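Local coordinates for endoglucanase A (Clostridium acetobutylicum, PDB 3IK2), which probably hydrolyses internal beta-1,4-glucosidic bonds of cellulose and related glucans as a family 44 glycoside hydrolase, at residues G174-N179 and G223-G228; A218-G223 and L270-D275; L274-Y279 and T346-S351. All coordinates share one frame; numbering follows the deposited sequence.

Following the chain from the N terminus, the first segment met is 174-179, and contact 1 closes an excursion about half helical to strand 220-226 as 223-228 comes up beside it. Contact 2 opens at 218-223, before contact 1 is complete, so the two cross along the chain and share G223; it closes where 270-275 starts strand 273-278. Contact 3 takes over on that same strand, sharing L274 and D275, and closes at 346-351 after a longer loop. Contacts 1 and 3 are in series. Together they tie the fourth, fifth, sixth and seventh strands of the closed eight-stranded parallel barrel side by side, with helices of the intervening loops packed outside.

Contact 1: G174-N179 and G223-G228; sequences GYSLDN and GPALFG
A cis peptide bond joins G223 to P224, and A225 follows with both backbone angles positive; this kinked piece lies against L177, D178 and N179 without a single hydrogen bond crossing between the two segments. A225 points toward 174-179, and its CB sits 4.1 Å from D178 O, with N179 CA equally near. At the other end, L177 CD2 comes to 4.0 Å from G223 CA; with no side chain on G223, the methyl can lie directly against the backbone. The leucine chain also packs on D205 and L208 of helix 198-215, and P224 rests on D205 as well. These are the fourth and fifth strands of the TIM-like barrel. Along strand 174-177, Y175 and L177 still bond to the backbone of E220 and F222, but against 223-226 the strand segments have splayed to 65°. L177 is the centre of an inverse gamma turn, which bends the chain into the loop. S176 braces that bend: its OG, anti to its own backbone N (chi1 -178°), gives a hydrogen bond of 2.9 Å to D178 O, lying in the carbonyl plane. Beyond it the D178 carboxylate turns away from 223-228, where OD2 takes the backbone N-H groups of A105 and G106, while OD1 meets T43 OG1 and W184 NE1.

Contact 2: A218-G223 and L270-D275; sequences AAETFG and LLDALD
T221 turns OG1 into the notch between its backbone N and carbonyl carbon (chi1 51°), while D272 sets its carboxylate anti to its own carbonyl carbon (chi1 -64°); the two rotations send each polar group across to the backbone of the other segment. The hydroxyl gives a short 2.5 Å bond to L270 O, standing well above the carbonyl plane, and also receives the N-H of D272. In return D272 OD2 takes T221 N at 2.9 Å through its anti lone pair. Beyond this exchange the fifth and sixth strands of the TIM-like barrel pair in parallel: T221 O accepts A273 N, G223 N reaches A273 O, and G223 O takes D275 N at 2.7 Å. Where F222 bridges A273, the alanine methyl lies over one face of the phenyl ring as a CH-pi contact, CB 3.8 Å from the centroid and displaced toward the rim. The ring also meets F381 edge-to-face, and D275 CB packs against F222 CB. On the side away from that ring, L271 CD1 approaches G223 N. E220 and D272 bring their aliphatic parts together, CG to CG at 3.7 Å, and their carboxylates would be expected to repel weakly, with E220 OE2 and D272 OD1 5.0 Å apart. Y98 OH bonds the other oxygen, E220 OE1. Salt bridges from K347 to E220 and from K213 to D272 probably offset that repulsion and favour the charged form of both acids.

Contact 3: L274-Y279 and T346-S351; sequences LDLHWY and TKLSFS
T346 begins the run by laying its CG2 methyl 3.7 Å from L274 N, and that N-H is taken by the next residue, K347, through its backbone O. The K347 side chain leads away from the 274-279 strand to a salt bridge with E220 and a cation-pi contact with Y380. L348 then sends CD1 against L276 CD2 at 3.8 Å, the two leucines crossing at about a right angle on the side of the sheet where V335 of helix 331-342 packs. S349 faces the barrel interior. Its OG, anti to the backbone N (chi1 165°), gives a hydrogen bond of 2.7 Å to D275 OD1, meeting it on the anti side and 28° out of the carboxylate plane. Around it the backbones bond in parallel register, S349 N to L274 O and L276 N to S349 O, as expected of the sixth and seventh strands of a TIM-like barrel. F350 returns to the helix side: F350 CA lies 3.3 Å from L276 O in a CA-H...O contact, and W278 CB meets the ring obliquely, 3.9 Å from F350 CD2, while L331 packs against both aromatic residues. At S351 the chain turns a corner. Its OG gives a 2.7 Å bond to the syn lone pair of D275 OD2, so two serines hold the two carboxylate oxygens. The same OG lies in the plane of the H277 ring and accepts a weak bond from NE2, while E180 OE2 is hydrogen-bonded to the other ring nitrogen, ND1; the two bonds together probably limit the ring's rotation.

Contact 1: G174-N179 and G223-G228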
loop_
_atom_site.group_PDB
_atom_site.type_symbol
_atom_site.label_atom_id
_atom_site.label_comp_id
_atom_site.label_asym_id
_atom_site.label_seq_id
_atom_site.Cartn_x
_atom_site.Cartn_y
_atom_site.Cartn_z
ATOM N N GLY A 174 12.157 -0.968 -5.166
ATOM C CA GLY A 174 11.019 -0.539 -6.014
ATOM C C GLY A 174 11.003 0.925 -6.436
ATOM O O GLY A 174 11.428 1.820 -5.688
ATOM N N TYR A 175 10.522 1.165 -7.650
ATOM C CA TYR A 175 10.363 2.522 -8.196
ATOM C C TYR A 175 8.932 2.729 -8.629
ATOM O O TYR A 175 8.375 1.927 -9.373
ATOM C CB TYR A 175 11.326 2.791 -9.385
ATOM C CG TYR A 175 12.761 2.872 -8.918
ATOM C CD1 TYR A 175 13.330 4.104 -8.544
ATOM C CD2 TYR A 175 13.561 1.716 -8.840
ATOM C CE1 TYR A 175 14.653 4.180 -8.063
ATOM C CE2 TYR A 175 14.867 1.782 -8.376
ATOM C CZ TYR A 175 15.401 3.016 -7.990
ATOM O OH TYR A 175 16.693 3.053 -7.552
ATOM N N SER A 176 8.338 3.820 -8.167
ATOM C CA SER A 176 6.977 4.166 -8.566
ATOM C C SER A 176 7.040 5.085 -9.785
ATOM O O SER A 176 7.880 6.012 -9.849
ATOM C CB SER A 176 6.186 4.839 -7.429
ATOM O OG SER A 176 4.839 5.128 -7.837
ATOM N N LEU A 177 6.175 4.801 -10.751
ATOM C CA LEU A 177 6.047 5.600 -11.984
ATOM C C LEU A 177 5.160 6.824 -11.663
ATOM O O LEU A 177 3.953 6.848 -11.989
ATOM C CB LEU A 177 5.470 4.731 -13.111
ATOM C CG LEU A 177 6.337 3.719 -13.927
ATOM C CD1 LEU A 177 7.798 3.480 -13.452
ATOM C CD2 LEU A 177 5.623 2.404 -14.198
ATOM N N ASP A 178 5.767 7.834 -11.016
ATOM C CA ASP A 178 5.037 9.023 -10.551
ATOM C C ASP A 178 3.882 8.649 -9.599
ATOM O O ASP A 178 3.987 7.693 -8.832
ATOM C CB ASP A 178 4.558 9.898 -11.747
ATOM C CG ASP A 178 4.396 11.366 -11.379
ATOM O OD1 ASP A 178 3.479 11.682 -10.573
ATOM O OD2 ASP A 178 5.173 12.203 -11.912
ATOM N N ASN A 179 2.768 9.367 -9.700
ATOM C CA ASN A 179 1.688 9.227 -8.741
ATOM C C ASN A 179 0.369 9.729 -9.276
ATOM O O ASN A 179 0.309 10.829 -9.789
ATOM C CB ASN A 179 2.034 10.010 -7.473
ATOM C CG ASN A 179 0.959 9.903 -6.417
ATOM O OD1 ASN A 179 0.794 8.858 -5.809
ATOM N ND2 ASN A 179 0.229 10.994 -6.191
ATOM N N GLY A 223 3.158 0.688 -11.220
ATOM C CA GLY A 223 2.318 1.568 -12.028
ATOM C C GLY A 223 0.897 1.048 -12.179
ATOM O O GLY A 223 0.636 -0.120 -11.926
ATOM N N PRO A 224 -0.048 1.926 -12.574
ATOM C CA PRO A 224 0.200 3.351 -12.791
ATOM C C PRO A 224 0.084 4.217 -11.538
ATOM O O PRO A 224 0.250 5.421 -11.648
ATOM C CB PRO A 224 -0.893 3.745 -13.823
ATOM C CG PRO A 224 -1.689 2.505 -14.073
ATOM C CD PRO A 224 -1.437 1.588 -12.909
ATOM N N ALA A 225 -0.155 3.613 -10.371
ATOM C CA ALA A 225 -0.485 4.332 -9.110
ATOM C C ALA A 225 -1.777 5.121 -9.237
ATOM O O ALA A 225 -1.825 6.330 -8.991
ATOM C CB ALA A 225 0.677 5.234 -8.614
ATOM N N LEU A 226 -2.835 4.402 -9.594
ATOM C CA LEU A 226 -4.160 4.960 -9.801
ATOM C C LEU A 226 -4.823 5.340 -8.478
ATOM O O LEU A 226 -4.776 4.576 -7.505
ATOM C CB LEU A 226 -5.015 3.927 -10.526
ATOM C CG LEU A 226 -4.433 3.402 -11.829
ATOM C CD1 LEU A 226 -5.214 2.132 -12.293
ATOM C CD2 LEU A 226 -4.415 4.472 -12.875
ATOM N N PHE A 227 -5.452 6.506 -8.455
ATOM C CA PHE A 227 -5.989 7.102 -7.226
ATOM C C PHE A 227 -7.162 6.350 -6.576
ATOM O O PHE A 227 -7.423 6.504 -5.377
ATOM C CB PHE A 227 -6.340 8.581 -7.481
ATOM C CG PHE A 227 -7.746 8.830 -8.027
ATOM C CD1 PHE A 227 -8.840 8.962 -7.163
ATOM C CD2 PHE A 227 -7.965 9.001 -9.388
ATOM C CE1 PHE A 227 -10.116 9.207 -7.660
ATOM C CE2 PHE A 227 -9.258 9.286 -9.895
ATOM C CZ PHE A 227 -10.320 9.369 -9.035
ATOM N N GLY A 228 -7.879 5.548 -7.367
ATOM C CA GLY A 228 -9.204 5.088 -6.938
ATOM C C GLY A 228 -10.067 4.540 -8.054
ATOM O O GLY A 228 -9.670 4.556 -9.207
#

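Contact 2: A218-G223 and L270-D275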
loop_
_atom_site.group_PDB
_atom_site.type_symbol
_atom_site.label_atom_id
_atom_site.label_comp_id
_atom_site.label_asym_id
_atom_site.label_seq_id
_atom_site.Cartn_x
_atom_site.Cartn_y
_atom_site.Cartn_z
ATOM N N ALA A 218 17.278 -5.282 -11.917
ATOM C CA ALA A 218 16.710 -6.084 -10.816
ATOM C C ALA A 218 15.661 -5.297 -10.015
ATOM O O ALA A 218 14.964 -5.856 -9.181
ATOM C CB ALA A 218 17.852 -6.540 -9.886
ATOM N N ALA A 219 15.553 -3.997 -10.265
ATOM C CA ALA A 219 14.576 -3.181 -9.555
ATOM C C ALA A 219 13.180 -3.366 -10.147
ATOM O O ALA A 219 13.011 -3.646 -11.340
ATOM C CB ALA A 219 14.988 -1.730 -9.565
ATOM N N GLU A 220 12.182 -3.213 -9.288
ATOM C CA GLU A 220 10.781 -3.451 -9.648
ATOM C C GLU A 220 10.033 -2.140 -9.907
ATOM O O GLU A 220 10.314 -1.106 -9.262
ATOM C CB GLU A 220 10.090 -4.221 -8.533
ATOM C CG GLU A 220 10.423 -5.703 -8.546
ATOM C CD GLU A 220 9.859 -6.421 -7.325
ATOM O OE1 GLU A 220 9.408 -5.746 -6.361
ATOM O OE2 GLU A 220 9.903 -7.667 -7.311
ATOM N N THR A 221 9.093 -2.193 -10.858
ATOM C CA THR A 221 8.332 -1.000 -11.252
ATOM C C THR A 221 6.894 -1.144 -10.843
ATOM O O THR A 221 6.324 -2.240 -10.931
ATOM C CB THR A 221 8.400 -0.706 -12.782
ATOM O OG1 THR A 221 8.063 -1.891 -13.502
ATOM C CG2 THR A 221 9.799 -0.224 -13.161
ATOM N N PHE A 222 6.339 -0.021 -10.380
ATOM C CA PHE A 222 5.006 0.050 -9.798
ATOM C C PHE A 222 4.292 1.096 -10.620
ATOM O O PHE A 222 4.765 2.255 -10.689
ATOM C CB PHE A 222 5.050 0.511 -8.313
ATOM C CG PHE A 222 5.561 -0.553 -7.342
ATOM C CD1 PHE A 222 6.870 -1.039 -7.436
ATOM C CD2 PHE A 222 4.726 -1.063 -6.347
ATOM C CE1 PHE A 222 7.337 -2.021 -6.570
ATOM C CE2 PHE A 222 5.179 -2.027 -5.440
ATOM C CZ PHE A 222 6.494 -2.535 -5.558
ATOM N N GLY A 223 3.158 0.688 -11.220
ATOM C CA GLY A 223 2.318 1.568 -12.028
ATOM C C GLY A 223 0.897 1.048 -12.179
ATOM O O GLY A 223 0.636 -0.120 -11.926
ATOM N N LEU A 270 8.289 -4.902 -18.005
ATOM C CA LEU A 270 8.437 -3.490 -17.721
ATOM C C LEU A 270 7.530 -3.088 -16.589
ATOM O O LEU A 270 7.700 -2.026 -16.007
ATOM C CB LEU A 270 8.185 -2.630 -18.973
ATOM C CG LEU A 270 9.136 -2.757 -20.165
ATOM C CD1 LEU A 270 8.581 -1.917 -21.326
ATOM C CD2 LEU A 270 10.597 -2.340 -19.805
ATOM N N LEU A 271 6.558 -3.931 -16.274
ATOM C CA LEU A 271 5.689 -3.688 -15.148
ATOM C C LEU A 271 5.809 -4.851 -14.207
ATOM O O LEU A 271 5.435 -5.968 -14.559
ATOM C CB LEU A 271 4.211 -3.530 -15.589
ATOM C CG LEU A 271 3.185 -3.236 -14.466
ATOM C CD1 LEU A 271 3.329 -1.765 -13.997
ATOM C CD2 LEU A 271 1.698 -3.574 -14.835
ATOM N N ASP A 272 6.310 -4.591 -12.999
ATOM C CA ASP A 272 6.337 -5.631 -11.965
ATOM C C ASP A 272 5.077 -5.655 -11.110
ATOM O O ASP A 272 4.566 -6.720 -10.815
ATOM C CB ASP A 272 7.574 -5.519 -11.093
ATOM C CG ASP A 272 8.823 -5.763 -11.870
ATOM O OD1 ASP A 272 9.112 -6.945 -12.172
ATOM O OD2 ASP A 272 9.493 -4.772 -12.231
ATOM N N ALA A 273 4.595 -4.486 -10.703
ATOM C CA ALA A 273 3.468 -4.409 -9.808
ATOM C C ALA A 273 2.419 -3.433 -10.317
ATOM O O ALA A 273 2.703 -2.233 -10.501
ATOM C CB ALA A 273 3.928 -4.005 -8.362
ATOM N N LEU A 274 1.208 -3.949 -10.552
ATOM C CA LEU A 274 0.062 -3.092 -10.804
ATOM C C LEU A 274 -0.220 -2.348 -9.499
ATOM O O LEU A 274 -0.570 -2.967 -8.489
ATOM C CB LEU A 274 -1.175 -3.906 -11.228
ATOM C CG LEU A 274 -2.424 -3.028 -11.502
ATOM C CD1 LEU A 274 -2.247 -2.193 -12.797
ATOM C CD2 LEU A 274 -3.700 -3.859 -11.541
ATOM N N ASP A 275 -0.008 -1.036 -9.502
ATOM C CA ASP A 275 -0.077 -0.277 -8.267
ATOM C C ASP A 275 -1.320 0.601 -8.190
ATOM O O ASP A 275 -1.644 1.346 -9.115
ATOM C CB ASP A 275 1.188 0.540 -8.074
ATOM C CG ASP A 275 1.222 1.268 -6.740
ATOM O OD1 ASP A 275 1.052 0.630 -5.672
ATOM O OD2 ASP A 275 1.451 2.491 -6.755
#

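Contact 3: L274-Y279 and T346-S351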
loop_
_atom_site.group_PDB
_atom_site.type_symbol
_atom_site.label_atom_id
_atom_site.label_comp_id
_atom_site.label_asym_id
_atom_site.label_seq_id
_atom_site.Cartn_x
_atom_site.Cartn_y
_atom_site.Cartn_z
ATOM N N LEU A 274 1.208 -3.949 -10.552
ATOM C CA LEU A 274 0.062 -3.092 -10.804
ATOM C C LEU A 274 -0.220 -2.348 -9.499
ATOM O O LEU A 274 -0.570 -2.967 -8.489
ATOM C CB LEU A 274 -1.175 -3.906 -11.228
ATOM C CG LEU A 274 -2.424 -3.028 -11.502
ATOM C CD1 LEU A 274 -2.247 -2.193 -12.797
ATOM C CD2 LEU A 274 -3.700 -3.859 -11.541
ATOM N N ASP A 275 -0.008 -1.036 -9.502
ATOM C CA ASP A 275 -0.077 -0.277 -8.267
ATOM C C ASP A 275 -1.320 0.601 -8.190
ATOM O O ASP A 275 -1.644 1.346 -9.115
ATOM C CB ASP A 275 1.188 0.540 -8.074
ATOM C CG ASP A 275 1.222 1.268 -6.740
ATOM O OD1 ASP A 275 1.052 0.630 -5.672
ATOM O OD2 ASP A 275 1.451 2.491 -6.755
ATOM N N LEU A 276 -2.002 0.506 -7.064
ATOM C CA LEU A 276 -3.339 1.046 -6.908
ATOM C C LEU A 276 -3.414 1.746 -5.555
ATOM O O LEU A 276 -2.705 1.372 -4.633
ATOM C CB LEU A 276 -4.349 -0.126 -6.939
ATOM C CG LEU A 276 -5.041 -0.640 -8.206
ATOM C CD1 LEU A 276 -4.369 -0.386 -9.543
ATOM C CD2 LEU A 276 -5.556 -2.096 -8.092
ATOM N N HIS A 277 -4.262 2.765 -5.463
ATOM C CA HIS A 277 -4.633 3.366 -4.205
ATOM C C HIS A 277 -6.079 3.034 -3.897
ATOM O O HIS A 277 -6.910 2.962 -4.789
ATOM C CB HIS A 277 -4.403 4.884 -4.226
ATOM C CG HIS A 277 -2.979 5.258 -4.469
ATOM N ND1 HIS A 277 -2.581 6.547 -4.739
ATOM C CD2 HIS A 277 -1.856 4.497 -4.518
ATOM C CE1 HIS A 277 -1.273 6.567 -4.935
ATOM N NE2 HIS A 277 -0.812 5.335 -4.817
ATOM N N TRP A 278 -6.373 2.814 -2.622
ATOM C CA TRP A 278 -7.702 2.394 -2.216
ATOM C C TRP A 278 -8.076 3.061 -0.916
ATOM O O TRP A 278 -7.679 2.625 0.166
ATOM C CB TRP A 278 -7.759 0.886 -2.082
ATOM C CG TRP A 278 -9.160 0.296 -1.878
ATOM C CD1 TRP A 278 -9.615 -0.359 -0.774
ATOM C CD2 TRP A 278 -10.236 0.284 -2.823
ATOM N NE1 TRP A 278 -10.908 -0.782 -0.976
ATOM C CE2 TRP A 278 -11.310 -0.408 -2.227
ATOM C CE3 TRP A 278 -10.397 0.788 -4.117
ATOM C CZ2 TRP A 278 -12.544 -0.602 -2.881
ATOM C CZ3 TRP A 278 -11.616 0.592 -4.773
ATOM C CH2 TRP A 278 -12.665 -0.098 -4.152
ATOM N N TYR A 279 -8.796 4.164 -1.041
ATOM C CA TYR A 279 -9.401 4.811 0.098
ATOM C C TYR A 279 -10.850 4.444 -0.047
ATOM O O TYR A 279 -11.475 4.852 -1.020
ATOM C CB TYR A 279 -9.210 6.323 0.044
ATOM C CG TYR A 279 -7.759 6.736 0.189
ATOM C CD1 TYR A 279 -7.170 6.902 1.463
ATOM C CD2 TYR A 279 -6.970 6.973 -0.939
ATOM C CE1 TYR A 279 -5.817 7.301 1.593
ATOM C CE2 TYR A 279 -5.612 7.360 -0.811
ATOM C CZ TYR A 279 -5.045 7.515 0.459
ATOM O OH TYR A 279 -3.708 7.912 0.580
ATOM N N THR A 346 2.052 -10.610 -13.160
ATOM C CA THR A 346 2.116 -9.274 -12.580
ATOM C C THR A 346 1.644 -9.323 -11.133
ATOM O O THR A 346 0.668 -9.998 -10.806
ATOM C CB THR A 346 1.327 -8.255 -13.398
ATOM O OG1 THR A 346 1.761 -8.328 -14.765
ATOM C CG2 THR A 346 1.532 -6.818 -12.880
ATOM N N LYS A 347 2.343 -8.594 -10.263
ATOM C CA LYS A 347 1.949 -8.520 -8.864
ATOM C C LYS A 347 0.988 -7.369 -8.569
ATOM O O LYS A 347 0.852 -6.442 -9.358
ATOM C CB LYS A 347 3.197 -8.381 -7.978
ATOM C CG LYS A 347 4.166 -9.519 -8.124
ATOM C CD LYS A 347 5.525 -8.924 -7.797
ATOM C CE LYS A 347 6.640 -9.914 -7.848
ATOM N NZ LYS A 347 7.700 -9.278 -7.045
ATOM N N LEU A 348 0.371 -7.419 -7.396
ATOM C CA LEU A 348 -0.622 -6.424 -7.012
ATOM C C LEU A 348 -0.101 -5.653 -5.829
ATOM O O LEU A 348 0.300 -6.247 -4.833
ATOM C CB LEU A 348 -1.972 -7.088 -6.638
ATOM C CG LEU A 348 -3.123 -6.192 -6.169
ATOM C CD1 LEU A 348 -3.386 -5.057 -7.189
ATOM C CD2 LEU A 348 -4.382 -7.077 -5.928
ATOM N N SER A 349 -0.147 -4.334 -5.940
ATOM C CA SER A 349 0.295 -3.438 -4.862
ATOM C C SER A 349 -0.803 -2.444 -4.478
ATOM O O SER A 349 -1.573 -1.987 -5.345
ATOM C CB SER A 349 1.566 -2.715 -5.289
ATOM O OG SER A 349 1.854 -1.610 -4.456
ATOM N N PHE A 350 -0.912 -2.164 -3.171
ATOM C CA PHE A 350 -1.704 -1.016 -2.667
ATOM C C PHE A 350 -0.791 -0.034 -1.943
ATOM O O PHE A 350 -0.572 -0.141 -0.731
ATOM C CB PHE A 350 -2.854 -1.451 -1.749
ATOM C CG PHE A 350 -3.951 -2.240 -2.466
ATOM C CD1 PHE A 350 -3.951 -3.638 -2.454
ATOM C CD2 PHE A 350 -4.973 -1.577 -3.160
ATOM C CE1 PHE A 350 -4.947 -4.364 -3.137
ATOM C CE2 PHE A 350 -5.972 -2.298 -3.835
ATOM C CZ PHE A 350 -5.953 -3.695 -3.830
ATOM N N SER A 351 -0.242 0.916 -2.695
ATOM C CA SER A 351 0.735 1.859 -2.148
ATOM C C SER A 351 0.141 3.024 -1.360
ATOM O O SER A 351 0.879 3.763 -0.722
ATOM C CB SER A 351 1.674 2.367 -3.238
ATOM O OG SER A 351 0.935 3.069 -4.202
#